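Local structure of uncharacterized protein (Enterococcus faecalis, 3D3Y) at residues R34-I40 and E167-S173; K82-W87 and K230-Y235; S255-Y261 and L412-L418; V294-L300 and Q328-I333. The protein is of unknown function but carries a peptidase M16 C-terminal-type domain and probably belongs among the metal-binding relatives of the M16 peptidases. One frame throughout, in Å; residues are numbered along the deposited sequence.

The four contacts form two touching pairs, one for each main sheet of the chain. Contacts 1 and 2 lie at the ends of strands 24-34 and 85-95 of the six-stranded sheet, with centres about 11 Å apart; Leu35 N and Asn84 O are 2.8 Å apart, and Ser173 O and His86 NE2 2.7 Å, both probable hydrogen bonds. Contacts 3 and 4 belong to the five-stranded sheet and its helical cover, centres about 15 Å apart, where Leu259 CD1 meets Ile333 CD1 at 3.8 Å. The pairs do not touch: the nearest atoms of contacts 2 and 3 are about 10 Å apart. An acetate sits at Ser255 in contact 3, and a 1,2-ethanediol near Leu300 in contact 4.

Contact 1: R34-I40 and E167-S173; sequences RLNHETI and EDQKIPS
The imidazole of His37 presents an edge to Asp168: ND1 donates to Asp168 OD1 over 3.1 Å, the ring lying only 21° from the carboxylate plane. Glu38 CG lies over one face of that ring, offset toward the rim, and Glu167 CB approaches obliquely. Arg34 is likewise met at its guanidinium edge, its NH1 reaching Asp168 OD2 at 2.7 Å in a salt bridge; the oxygen is in the guanidinium plane, whereas NH1 stands 57° above the carboxylate. Asp168 OD1 takes a further bond from the backbone N of His37 at 2.9 Å, from the face opposite to ND1. With CG set between backbone N and carbonyl carbon (chi1 75°), His37 can bring both donors to one oxygen. The carboxylate thus joins two connections of the fold, the strand 24-34 to helix 40-52 loop, with its Asx turn at Asn36, and a type I turn, Asp168 to Ile171, between helices 150-162 and 177-182. Van der Waals packing flanks the polar cluster. Ile40 CD1 rests on Ile171 CG2 at 3.8 Å, and Leu35 CD2 stands over the flat amide of Gln169, 3.5 Å from its CD, while Gln169 NE2 bonds Gly83 O.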
# COMPACT_ATOMS: atom_id res chain seq x y z
N ARG A 34 -6.42 7.20 -10.78
CA ARG A 34 -7.03 7.85 -9.60
C ARG A 34 -7.80 6.83 -8.74
O ARG A 34 -8.52 5.98 -9.26
CB ARG A 34 -7.95 9.00 -10.05
CG ARG A 34 -8.54 9.86 -8.91
CD ARG A 34 -9.57 10.91 -9.44
NE ARG A 34 -10.84 10.25 -9.78
CZ ARG A 34 -11.73 9.83 -8.88
NH1 ARG A 34 -11.54 10.03 -7.58
NH2 ARG A 34 -12.85 9.22 -9.27
N LEU A 35 -7.65 6.91 -7.42
CA LEU A 35 -8.43 6.04 -6.52
C LEU A 35 -9.90 6.35 -6.76
O LEU A 35 -10.27 7.52 -6.78
CB LEU A 35 -8.06 6.30 -5.07
CG LEU A 35 -8.70 5.38 -4.05
CD1 LEU A 35 -8.00 4.04 -4.09
CD2 LEU A 35 -8.61 6.03 -2.68
N ASN A 36 -10.72 5.33 -6.96
CA ASN A 36 -12.08 5.55 -7.51
C ASN A 36 -12.98 4.40 -7.06
O ASN A 36 -12.80 3.27 -7.47
CB ASN A 36 -12.01 5.63 -9.04
CG ASN A 36 -13.35 5.91 -9.71
OD1 ASN A 36 -14.40 5.87 -9.09
ND2 ASN A 36 -13.31 6.20 -11.01
N HIS A 37 -13.97 4.69 -6.22
CA HIS A 37 -14.86 3.63 -5.76
C HIS A 37 -15.46 2.83 -6.93
O HIS A 37 -15.80 1.67 -6.74
CB HIS A 37 -15.98 4.19 -4.86
CG HIS A 37 -17.05 4.93 -5.59
ND1 HIS A 37 -16.96 6.28 -5.87
CD2 HIS A 37 -18.24 4.52 -6.08
CE1 HIS A 37 -18.05 6.67 -6.52
NE2 HIS A 37 -18.84 5.62 -6.66
N GLU A 38 -15.61 3.44 -8.10
CA GLU A 38 -16.20 2.72 -9.25
C GLU A 38 -15.29 1.61 -9.82
O GLU A 38 -15.79 0.72 -10.50
CB GLU A 38 -16.66 3.69 -10.37
CG GLU A 38 -17.74 4.69 -9.87
CD GLU A 38 -18.13 5.77 -10.89
OE1 GLU A 38 -17.56 5.83 -12.03
OE2 GLU A 38 -19.03 6.60 -10.55
N THR A 39 -13.98 1.67 -9.55
CA THR A 39 -13.03 0.73 -10.16
C THR A 39 -12.11 -0.02 -9.18
O THR A 39 -11.36 -0.87 -9.60
CB THR A 39 -12.11 1.38 -11.19
OG1 THR A 39 -11.24 2.32 -10.54
CG2 THR A 39 -12.94 2.08 -12.34
N ILE A 40 -12.17 0.29 -7.89
CA ILE A 40 -11.26 -0.38 -6.92
C ILE A 40 -11.46 -1.90 -6.89
O ILE A 40 -10.51 -2.66 -6.98
CB ILE A 40 -11.39 0.22 -5.51
CG1 ILE A 40 -10.75 1.62 -5.47
CG2 ILE A 40 -10.72 -0.66 -4.42
CD1 ILE A 40 -11.22 2.50 -4.25
N GLU A 167 -16.19 9.55 -1.10
CA GLU A 167 -16.67 8.22 -1.49
C GLU A 167 -15.53 7.27 -1.93
O GLU A 167 -15.67 6.05 -1.84
CB GLU A 167 -17.81 8.31 -2.51
CG GLU A 167 -19.23 7.90 -1.92
CD GLU A 167 -19.46 8.28 -0.43
OE1 GLU A 167 -19.91 7.39 0.34
OE2 GLU A 167 -19.21 9.45 -0.02
N ASP A 168 -14.41 7.83 -2.38
CA ASP A 168 -13.28 7.01 -2.83
C ASP A 168 -12.38 6.55 -1.70
O ASP A 168 -11.97 5.39 -1.64
CB ASP A 168 -12.46 7.77 -3.87
CG ASP A 168 -13.29 8.26 -5.03
OD1 ASP A 168 -14.10 7.49 -5.55
OD2 ASP A 168 -13.13 9.43 -5.42
N GLN A 169 -12.05 7.47 -0.79
CA GLN A 169 -11.05 7.18 0.24
C GLN A 169 -11.58 6.30 1.36
O GLN A 169 -10.80 5.72 2.11
CB GLN A 169 -10.47 8.45 0.83
CG GLN A 169 -9.55 9.19 -0.12
CD GLN A 169 -8.18 8.53 -0.28
OE1 GLN A 169 -7.83 7.62 0.45
NE2 GLN A 169 -7.43 8.99 -1.23
N LYS A 170 -12.91 6.22 1.49
CA LYS A 170 -13.53 5.34 2.49
C LYS A 170 -13.47 3.84 2.12
O LYS A 170 -13.79 2.97 2.94
CB LYS A 170 -14.95 5.81 2.82
CG LYS A 170 -15.90 5.86 1.66
CD LYS A 170 -17.35 6.00 2.12
CE LYS A 170 -17.68 7.41 2.54
NZ LYS A 170 -19.12 7.50 2.98
N ILE A 171 -12.99 3.55 0.91
CA ILE A 171 -12.86 2.19 0.40
C ILE A 171 -11.41 1.69 0.53
O ILE A 171 -10.48 2.38 0.07
CB ILE A 171 -13.26 2.16 -1.11
CG1 ILE A 171 -14.58 2.90 -1.35
CG2 ILE A 171 -13.30 0.71 -1.69
CD1 ILE A 171 -15.83 2.29 -0.70
N PRO A 172 -11.22 0.46 1.08
CA PRO A 172 -9.89 -0.15 1.14
C PRO A 172 -9.35 -0.50 -0.24
O PRO A 172 -10.11 -0.61 -1.21
CB PRO A 172 -10.11 -1.44 1.94
CG PRO A 172 -11.55 -1.54 2.21
CD PRO A 172 -12.28 -0.38 1.69
N SER A 173 -8.04 -0.66 -0.32
CA SER A 173 -7.39 -0.95 -1.58
C SER A 173 -7.95 -2.18 -2.32
O SER A 173 -7.81 -2.27 -3.53
CB SER A 173 -5.89 -1.14 -1.33
OG SER A 173 -5.62 -2.40 -0.77

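Contact 2: K82-W87 and K230-Y235; sequences KGNQHW and KAAIFY
Gln85 points its CB at the 230-235 segment, and its side chain can be followed atom by atom into it. CG, held anti to the carbonyl carbon (chi1 -69°), passes Ala231 CB at 4.2 Å. Beyond CG the chain is extended, which carries the amide past Ile233, whose CD1 lies 3.5 Å from Gln85 OE1. That oxygen accepts a nearly straight bond from Trp87 NE1 at 3.0 Å, on a lone pair in the carbonyl plane and close to the indole plane; Asn32 ND2 is a further donor to it. On the other arm, Gln85 NE2 donates a hydrogen bond to Ala231 O at 2.8 Å, tilted 33° from that carbonyl's plane. With both amide ends engaged, the rotation of the group is fixed. Ile233 CD1 also reaches the edge of the Trp87 ring, 4.4 Å from CZ2.

Backbone atoms make the second link. Asn84 N donates to Ile233 O at 2.6 Å, from above the carbonyl plane, and Gly83 CA brings a CA-H...O contact of 3.0 Å to the same Ile233 O. The Asn84 side chain lays CB against Ala232 O, while its OD1 bonds Gln169 NE2. Lys82 to Gln85 form a type II' turn closed by reciprocal backbone bonds, the tight end of the beta hairpin of strands 74-82 and 85-95, here gripped by the connection leading to strand 244-251.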
# COMPACT_ATOMS: atom_id res chain seq x y z
N LYS A 82 -2.26 4.19 -2.72
CA LYS A 82 -1.25 5.12 -2.22
C LYS A 82 -1.79 6.50 -2.41
O LYS A 82 -1.94 6.96 -3.55
CB LYS A 82 0.07 4.99 -3.00
CG LYS A 82 1.30 5.64 -2.29
CD LYS A 82 1.79 4.63 -1.24
CE LYS A 82 3.06 5.04 -0.58
NZ LYS A 82 3.26 4.04 0.52
N GLY A 83 -2.08 7.18 -1.30
CA GLY A 83 -2.61 8.53 -1.41
C GLY A 83 -3.90 8.49 -2.21
O GLY A 83 -4.81 7.69 -1.91
N ASN A 84 -3.99 9.35 -3.22
CA ASN A 84 -5.14 9.37 -4.11
C ASN A 84 -5.02 8.48 -5.36
O ASN A 84 -5.79 8.63 -6.30
CB ASN A 84 -5.45 10.80 -4.53
CG ASN A 84 -6.92 11.01 -4.75
OD1 ASN A 84 -7.75 10.61 -3.90
ND2 ASN A 84 -7.27 11.60 -5.88
N GLN A 85 -4.06 7.55 -5.36
CA GLN A 85 -3.81 6.65 -6.51
C GLN A 85 -4.11 5.20 -6.13
O GLN A 85 -4.05 4.82 -4.96
CB GLN A 85 -2.35 6.75 -6.97
CG GLN A 85 -2.02 8.09 -7.61
CD GLN A 85 -0.53 8.28 -7.87
OE1 GLN A 85 0.27 7.36 -7.69
NE2 GLN A 85 -0.16 9.49 -8.31
N HIS A 86 -4.48 4.41 -7.13
CA HIS A 86 -4.66 2.99 -6.93
C HIS A 86 -3.77 2.33 -8.00
O HIS A 86 -3.78 2.74 -9.19
CB HIS A 86 -6.15 2.58 -7.07
CG HIS A 86 -6.44 1.18 -6.61
ND1 HIS A 86 -6.40 0.09 -7.45
CD2 HIS A 86 -6.75 0.70 -5.38
CE1 HIS A 86 -6.68 -1.01 -6.76
NE2 HIS A 86 -6.89 -0.67 -5.50
N TRP A 87 -2.95 1.38 -7.55
CA TRP A 87 -1.91 0.80 -8.38
C TRP A 87 -2.26 -0.67 -8.68
O TRP A 87 -2.65 -1.41 -7.78
CB TRP A 87 -0.56 0.84 -7.62
CG TRP A 87 -0.01 2.23 -7.23
CD1 TRP A 87 -0.44 3.47 -7.65
CD2 TRP A 87 1.14 2.46 -6.41
NE1 TRP A 87 0.37 4.47 -7.09
CE2 TRP A 87 1.35 3.86 -6.34
CE3 TRP A 87 2.04 1.60 -5.73
CZ2 TRP A 87 2.40 4.43 -5.61
CZ3 TRP A 87 3.10 2.18 -4.99
CH2 TRP A 87 3.26 3.58 -4.93
N LYS A 230 -0.35 11.74 -14.25
CA LYS A 230 -1.01 10.86 -13.28
C LYS A 230 -1.97 11.65 -12.38
O LYS A 230 -1.84 12.87 -12.25
CB LYS A 230 0.05 10.18 -12.40
CG LYS A 230 0.92 9.17 -13.17
CD LYS A 230 1.90 8.47 -12.24
CE LYS A 230 2.67 7.37 -12.95
NZ LYS A 230 3.71 7.91 -13.87
N ALA A 231 -2.93 10.97 -11.77
CA ALA A 231 -3.69 11.52 -10.64
C ALA A 231 -2.74 12.13 -9.59
O ALA A 231 -1.61 11.64 -9.41
CB ALA A 231 -4.54 10.42 -9.98
N ALA A 232 -3.20 13.17 -8.88
CA ALA A 232 -2.44 13.73 -7.76
C ALA A 232 -2.16 12.62 -6.76
O ALA A 232 -3.04 11.81 -6.47
CB ALA A 232 -3.18 14.85 -7.12
N ILE A 233 -0.94 12.54 -6.25
CA ILE A 233 -0.66 11.45 -5.34
C ILE A 233 -1.28 11.66 -3.94
O ILE A 233 -1.82 10.73 -3.35
CB ILE A 233 0.85 11.07 -5.25
CG1 ILE A 233 1.00 9.89 -4.28
CG2 ILE A 233 1.70 12.25 -4.82
CD1 ILE A 233 1.67 8.66 -4.80
N PHE A 234 -1.19 12.88 -3.42
CA PHE A 234 -1.56 13.12 -2.04
C PHE A 234 -3.07 13.28 -1.94
O PHE A 234 -3.72 13.75 -2.89
CB PHE A 234 -0.86 14.36 -1.47
CG PHE A 234 0.64 14.22 -1.36
CD1 PHE A 234 1.22 13.04 -0.91
CD2 PHE A 234 1.46 15.28 -1.70
CE1 PHE A 234 2.64 12.91 -0.81
CE2 PHE A 234 2.88 15.17 -1.59
CZ PHE A 234 3.45 13.98 -1.14
N TYR A 235 -3.62 12.87 -0.80
CA TYR A 235 -5.01 13.21 -0.49
C TYR A 235 -5.03 14.12 0.73
O TYR A 235 -4.33 13.86 1.71
CB TYR A 235 -5.87 11.97 -0.23
CG TYR A 235 -7.26 12.29 0.32
CD1 TYR A 235 -8.36 12.50 -0.54
CD2 TYR A 235 -7.47 12.40 1.69
CE1 TYR A 235 -9.64 12.79 -0.04
CE2 TYR A 235 -8.75 12.69 2.21
CZ TYR A 235 -9.82 12.89 1.35
OH TYR A 235 -11.05 13.17 1.90

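Contact 3: S255-Y261 and L412-L418; sequences SKLNLAY and LQAIFFL. With ACT (acetate ion), chain C.
Lys256 and Leu418 start a run of antiparallel pairs between strands 255-262 and 411-421, neighbours in the five-stranded mixed sheet of the M16-like domain; the two segments run at 155°, and the run ends in a classic beta bulge.

Backbone bonds come first. Lys256 with Leu418, and Asn258 with Phe416, are hydrogen-bonded pairs with a bond in each direction; Asn258 N to Phe416 O, at 2.9 Å, is nearly straight. At the bulge Ala260 O accepts from two successive amides, Gln413 N at 2.8 Å and Ala414 N at 3.2 Å, which shifts the register by one so that Tyr261 faces Leu412.

Packing contacts group by face. Leu257, Leu259, Ile415 and Phe417 lie on the side covered by helix 326-341; Leu257 and Ile415 run side by side, CD1 to CG2 3.6 Å, and Leu257 CD1 also meets Phe417 CB at 4.0 Å. On the other side Lys256, Asn258, Ala260 and Phe416 touch helix 150-162.

A polar end follows: Ser255 OG bonds Gly420 N and lies beside an acetate, probably from the crystallisation liquor, at a distance too short to be trusted.

Aromatic contact closes the run. Leu412, its CG anti to the backbone N (chi1 -178°), sets CD1 over the Tyr261 ring in a CH-pi contact, 4.0 Å from the centroid and 12° off the normal.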
# COMPACT_ATOMS: atom_id res chain seq x y z
N SER A 255 -13.35 -5.45 22.95
CA SER A 255 -13.82 -4.28 22.16
C SER A 255 -12.65 -3.60 21.49
O SER A 255 -11.51 -3.77 21.91
CB SER A 255 -14.56 -3.28 23.06
OG SER A 255 -15.72 -3.88 23.61
N LYS A 256 -12.91 -2.84 20.45
CA LYS A 256 -11.88 -2.07 19.76
C LYS A 256 -12.18 -0.60 19.91
O LYS A 256 -13.32 -0.17 19.73
CB LYS A 256 -11.83 -2.42 18.27
CG LYS A 256 -11.73 -3.92 17.98
CD LYS A 256 -10.48 -4.52 18.61
CE LYS A 256 -10.26 -5.99 18.28
NZ LYS A 256 -9.01 -6.48 18.99
N LEU A 257 -11.16 0.18 20.23
CA LEU A 257 -11.36 1.62 20.30
C LEU A 257 -10.25 2.32 19.52
O LEU A 257 -9.08 2.28 19.91
CB LEU A 257 -11.42 2.10 21.78
CG LEU A 257 -11.53 3.62 22.01
CD1 LEU A 257 -12.84 4.21 21.38
CD2 LEU A 257 -11.44 3.97 23.52
N ASN A 258 -10.63 2.94 18.41
CA ASN A 258 -9.66 3.54 17.49
C ASN A 258 -9.91 5.04 17.28
O ASN A 258 -11.06 5.51 17.34
CB ASN A 258 -9.70 2.83 16.12
CG ASN A 258 -9.38 1.35 16.20
OD1 ASN A 258 -8.72 0.87 17.14
ND2 ASN A 258 -9.86 0.60 15.20
N LEU A 259 -8.84 5.77 17.00
CA LEU A 259 -8.91 7.24 16.88
C LEU A 259 -8.11 7.64 15.65
O LEU A 259 -7.02 7.10 15.41
CB LEU A 259 -8.27 7.95 18.09
CG LEU A 259 -8.84 7.81 19.50
CD1 LEU A 259 -8.52 6.43 20.11
CD2 LEU A 259 -8.24 8.89 20.34
N ALA A 260 -8.64 8.62 14.92
CA ALA A 260 -7.98 9.14 13.74
C ALA A 260 -7.77 10.64 13.89
O ALA A 260 -8.71 11.39 14.19
CB ALA A 260 -8.80 8.86 12.50
N TYR A 261 -6.54 11.07 13.59
CA TYR A 261 -6.14 12.45 13.69
C TYR A 261 -5.67 12.96 12.34
O TYR A 261 -5.02 12.22 11.61
CB TYR A 261 -4.92 12.54 14.59
CG TYR A 261 -5.07 12.06 16.01
CD1 TYR A 261 -5.28 12.96 17.06
CD2 TYR A 261 -4.93 10.71 16.32
CE1 TYR A 261 -5.39 12.51 18.37
CE2 TYR A 261 -5.01 10.25 17.63
CZ TYR A 261 -5.23 11.16 18.64
OH TYR A 261 -5.30 10.68 19.93
N LEU A 412 -7.46 15.63 16.50
CA LEU A 412 -8.40 14.48 16.54
C LEU A 412 -9.62 14.79 15.70
O LEU A 412 -10.15 15.92 15.74
CB LEU A 412 -8.76 14.10 17.99
CG LEU A 412 -9.68 12.91 18.24
CD1 LEU A 412 -9.12 11.64 17.59
CD2 LEU A 412 -9.91 12.71 19.76
N GLN A 413 -10.05 13.80 14.90
CA GLN A 413 -11.15 13.97 13.95
C GLN A 413 -12.24 12.90 14.03
O GLN A 413 -13.42 13.19 13.77
CB GLN A 413 -10.61 14.04 12.50
CG GLN A 413 -9.81 15.35 12.18
CD GLN A 413 -10.70 16.59 12.12
OE1 GLN A 413 -10.98 17.25 13.15
NE2 GLN A 413 -11.15 16.93 10.92
N ALA A 414 -11.87 11.68 14.37
CA ALA A 414 -12.85 10.61 14.37
C ALA A 414 -12.48 9.58 15.42
O ALA A 414 -11.31 9.36 15.70
CB ALA A 414 -12.96 9.97 12.96
N ILE A 415 -13.50 8.96 16.02
CA ILE A 415 -13.28 7.90 16.98
C ILE A 415 -14.25 6.79 16.57
O ILE A 415 -15.46 7.03 16.40
CB ILE A 415 -13.69 8.32 18.42
CG1 ILE A 415 -12.78 9.43 18.96
CG2 ILE A 415 -13.74 7.09 19.37
CD1 ILE A 415 -13.36 10.12 20.17
N PHE A 416 -13.74 5.57 16.42
CA PHE A 416 -14.61 4.45 16.13
C PHE A 416 -14.50 3.45 17.26
O PHE A 416 -13.39 3.06 17.66
CB PHE A 416 -14.27 3.77 14.79
CG PHE A 416 -15.15 2.59 14.48
CD1 PHE A 416 -16.44 2.77 14.00
CD2 PHE A 416 -14.72 1.29 14.76
CE1 PHE A 416 -17.27 1.66 13.75
CE2 PHE A 416 -15.54 0.17 14.52
CZ PHE A 416 -16.81 0.36 14.02
N PHE A 417 -15.65 3.05 17.79
CA PHE A 417 -15.74 2.13 18.91
C PHE A 417 -16.52 0.88 18.49
O PHE A 417 -17.70 0.94 18.14
CB PHE A 417 -16.43 2.87 20.07
CG PHE A 417 -16.61 2.06 21.34
CD1 PHE A 417 -15.63 1.18 21.79
CD2 PHE A 417 -17.77 2.22 22.10
CE1 PHE A 417 -15.80 0.46 22.99
CE2 PHE A 417 -17.96 1.49 23.30
CZ PHE A 417 -16.95 0.62 23.75
N LEU A 418 -15.84 -0.27 18.50
CA LEU A 418 -16.50 -1.53 18.20
C LEU A 418 -16.75 -2.18 19.53
O LEU A 418 -15.80 -2.66 20.17
CB LEU A 418 -15.67 -2.44 17.28
CG LEU A 418 -16.34 -3.72 16.75
CD1 LEU A 418 -17.43 -3.39 15.69
CD2 LEU A 418 -15.32 -4.61 16.13
C ACT C . -15.65 -6.24 26.28
O ACT C . -15.48 -7.30 25.65
OXT ACT C . -15.65 -5.17 25.62
CH3 ACT C . -15.86 -6.25 27.74

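Contact 4: V294-L300 and Q328-I333; sequences VREKEHL and QVLRLI
Val294 and Leu300, at the end of helix 289-295 and in the loop beyond it, pack onto helix 326-341 on the outer side of an alpha/beta layer. No hydrogen bond crosses the contact, which rests on apolar side chains. Leu332 is the central piece from the helix: its CB lies 4.0 Å from Val294 CG2, and its CD1 meets Leu300 CD1 at 3.6 Å, the two leucines crossing at about a right angle. With CG anti to the carbonyl carbon (chi1 -69°), the Leu332 side chain reaches across to Glu298 as well: CD2 comes to 3.6 Å from Glu298 OE2, and CD1 lies beside Glu298 CB and CG, ahead of the bend of the glutamate chain at chi2.

Leu300 bridges one helical turn, from Leu332 back to Gln328. Its CD1 stands squarely over the flat amide of Gln328, 3.4 Å from CD, rather than at an edge, and its CB touches Val329 CG2 at 3.9 Å. Val294 completes the set, CG1 meeting Val329 CG1 at 4.2 Å with the two valines at about a right angle. The loop is drawn together by a backbone bond from Leu300 N to Val294 O of 3.0 Å, consistent with both residues facing the same helix.

Behind the helix, Leu330 and Ile333 face Leu257, Leu259 and Tyr261 of strand 255-262. A 1,2-ethanediol, probably from the crystallisation liquor, lies about 5 Å from the Leu300 side chain. A helix end and its loop packed on a helix that itself covers a sheet fits the layered alpha/beta architecture of M16-type domains.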
# COMPACT_ATOMS: atom_id res chain seq x y z
N VAL A 294 -0.82 3.26 28.85
CA VAL A 294 -2.20 2.76 28.73
C VAL A 294 -2.19 1.22 28.82
O VAL A 294 -2.98 0.65 29.55
CB VAL A 294 -2.91 3.20 27.45
CG1 VAL A 294 -4.41 2.85 27.54
CG2 VAL A 294 -2.71 4.70 27.19
N ARG A 295 -1.30 0.57 28.09
CA ARG A 295 -1.21 -0.88 28.17
C ARG A 295 -0.54 -1.37 29.46
O ARG A 295 -1.14 -2.10 30.25
CB ARG A 295 -0.46 -1.41 26.94
CG ARG A 295 -0.33 -2.92 26.93
CD ARG A 295 0.48 -3.34 25.73
NE ARG A 295 0.62 -4.80 25.68
CZ ARG A 295 0.66 -5.51 24.55
NH1 ARG A 295 0.56 -4.91 23.35
NH2 ARG A 295 0.78 -6.82 24.62
N GLU A 296 0.72 -0.99 29.65
CA GLU A 296 1.40 -1.23 30.92
C GLU A 296 0.89 -0.17 31.90
O GLU A 296 0.17 0.77 31.51
CB GLU A 296 2.92 -1.13 30.77
CG GLU A 296 3.49 -1.96 29.60
CD GLU A 296 3.70 -3.44 29.95
OE1 GLU A 296 3.71 -3.77 31.15
OE2 GLU A 296 3.88 -4.27 29.04
N LYS A 297 1.25 -0.34 33.16
CA LYS A 297 0.92 0.61 34.22
C LYS A 297 -0.58 0.66 34.53
O LYS A 297 -0.99 0.11 35.55
CB LYS A 297 1.54 1.99 33.95
CG LYS A 297 3.07 1.90 33.84
CD LYS A 297 3.73 3.25 34.00
CE LYS A 297 5.07 3.28 33.29
NZ LYS A 297 5.36 4.70 32.86
N GLU A 298 -1.39 1.25 33.65
CA GLU A 298 -2.83 1.32 33.93
C GLU A 298 -3.56 0.03 33.57
O GLU A 298 -4.66 -0.19 34.05
CB GLU A 298 -3.48 2.54 33.26
CG GLU A 298 -2.79 3.87 33.53
CD GLU A 298 -3.37 4.65 34.69
OE1 GLU A 298 -4.17 4.09 35.50
OE2 GLU A 298 -3.02 5.86 34.79
N HIS A 299 -2.94 -0.82 32.75
CA HIS A 299 -3.55 -2.08 32.31
C HIS A 299 -4.98 -1.87 31.74
O HIS A 299 -5.89 -2.64 32.03
CB HIS A 299 -3.55 -3.15 33.46
CG HIS A 299 -2.24 -3.28 34.20
ND1 HIS A 299 -1.04 -3.53 33.56
CD2 HIS A 299 -1.96 -3.23 35.52
CE1 HIS A 299 -0.07 -3.61 34.46
NE2 HIS A 299 -0.60 -3.43 35.66
N LEU A 300 -5.18 -0.81 30.96
CA LEU A 300 -6.52 -0.56 30.45
C LEU A 300 -6.68 -0.94 28.98
O LEU A 300 -7.79 -0.86 28.44
CB LEU A 300 -6.97 0.88 30.67
CG LEU A 300 -7.39 1.26 32.10
CD1 LEU A 300 -8.17 2.54 31.98
CD2 LEU A 300 -8.23 0.18 32.80
N GLN A 328 -12.23 6.21 29.99
CA GLN A 328 -10.93 6.30 30.67
C GLN A 328 -9.74 6.10 29.72
O GLN A 328 -8.72 6.78 29.85
CB GLN A 328 -10.85 5.32 31.82
CG GLN A 328 -9.66 5.58 32.71
CD GLN A 328 -9.70 4.78 33.97
OE1 GLN A 328 -10.71 4.12 34.28
NE2 GLN A 328 -8.59 4.82 34.73
N VAL A 329 -9.86 5.16 28.77
CA VAL A 329 -8.82 5.00 27.77
C VAL A 329 -8.69 6.28 26.91
O VAL A 329 -7.58 6.71 26.62
CB VAL A 329 -9.05 3.76 26.87
CG1 VAL A 329 -8.03 3.72 25.70
CG2 VAL A 329 -8.97 2.44 27.69
N LEU A 330 -9.79 6.91 26.53
CA LEU A 330 -9.67 8.13 25.73
C LEU A 330 -8.95 9.23 26.51
O LEU A 330 -8.13 9.95 25.94
CB LEU A 330 -11.03 8.62 25.27
CG LEU A 330 -11.80 7.77 24.28
CD1 LEU A 330 -13.18 8.41 24.12
CD2 LEU A 330 -11.02 7.74 22.95
N ARG A 331 -9.26 9.35 27.81
CA ARG A 331 -8.58 10.36 28.67
C ARG A 331 -7.07 10.06 28.81
O ARG A 331 -6.24 10.97 28.73
CB ARG A 331 -9.26 10.48 30.04
CG ARG A 331 -10.72 11.02 29.95
CD ARG A 331 -11.37 11.27 31.36
NE ARG A 331 -11.80 10.05 32.06
CZ ARG A 331 -13.03 9.51 32.02
NH1 ARG A 331 -14.01 10.05 31.29
NH2 ARG A 331 -13.27 8.39 32.70
N LEU A 332 -6.73 8.79 28.99
CA LEU A 332 -5.31 8.41 29.11
C LEU A 332 -4.52 8.74 27.84
O LEU A 332 -3.41 9.24 27.92
CB LEU A 332 -5.18 6.92 29.44
CG LEU A 332 -5.64 6.45 30.84
CD1 LEU A 332 -5.67 4.91 30.97
CD2 LEU A 332 -4.78 7.07 31.94
N ILE A 333 -5.07 8.39 26.68
CA ILE A 333 -4.46 8.70 25.37
C ILE A 333 -4.25 10.21 25.19
O ILE A 333 -3.16 10.66 24.77
CB ILE A 333 -5.34 8.20 24.21
CG1 ILE A 333 -5.35 6.66 24.17
CG2 ILE A 333 -4.85 8.79 22.85
CD1 ILE A 333 -6.47 6.10 23.25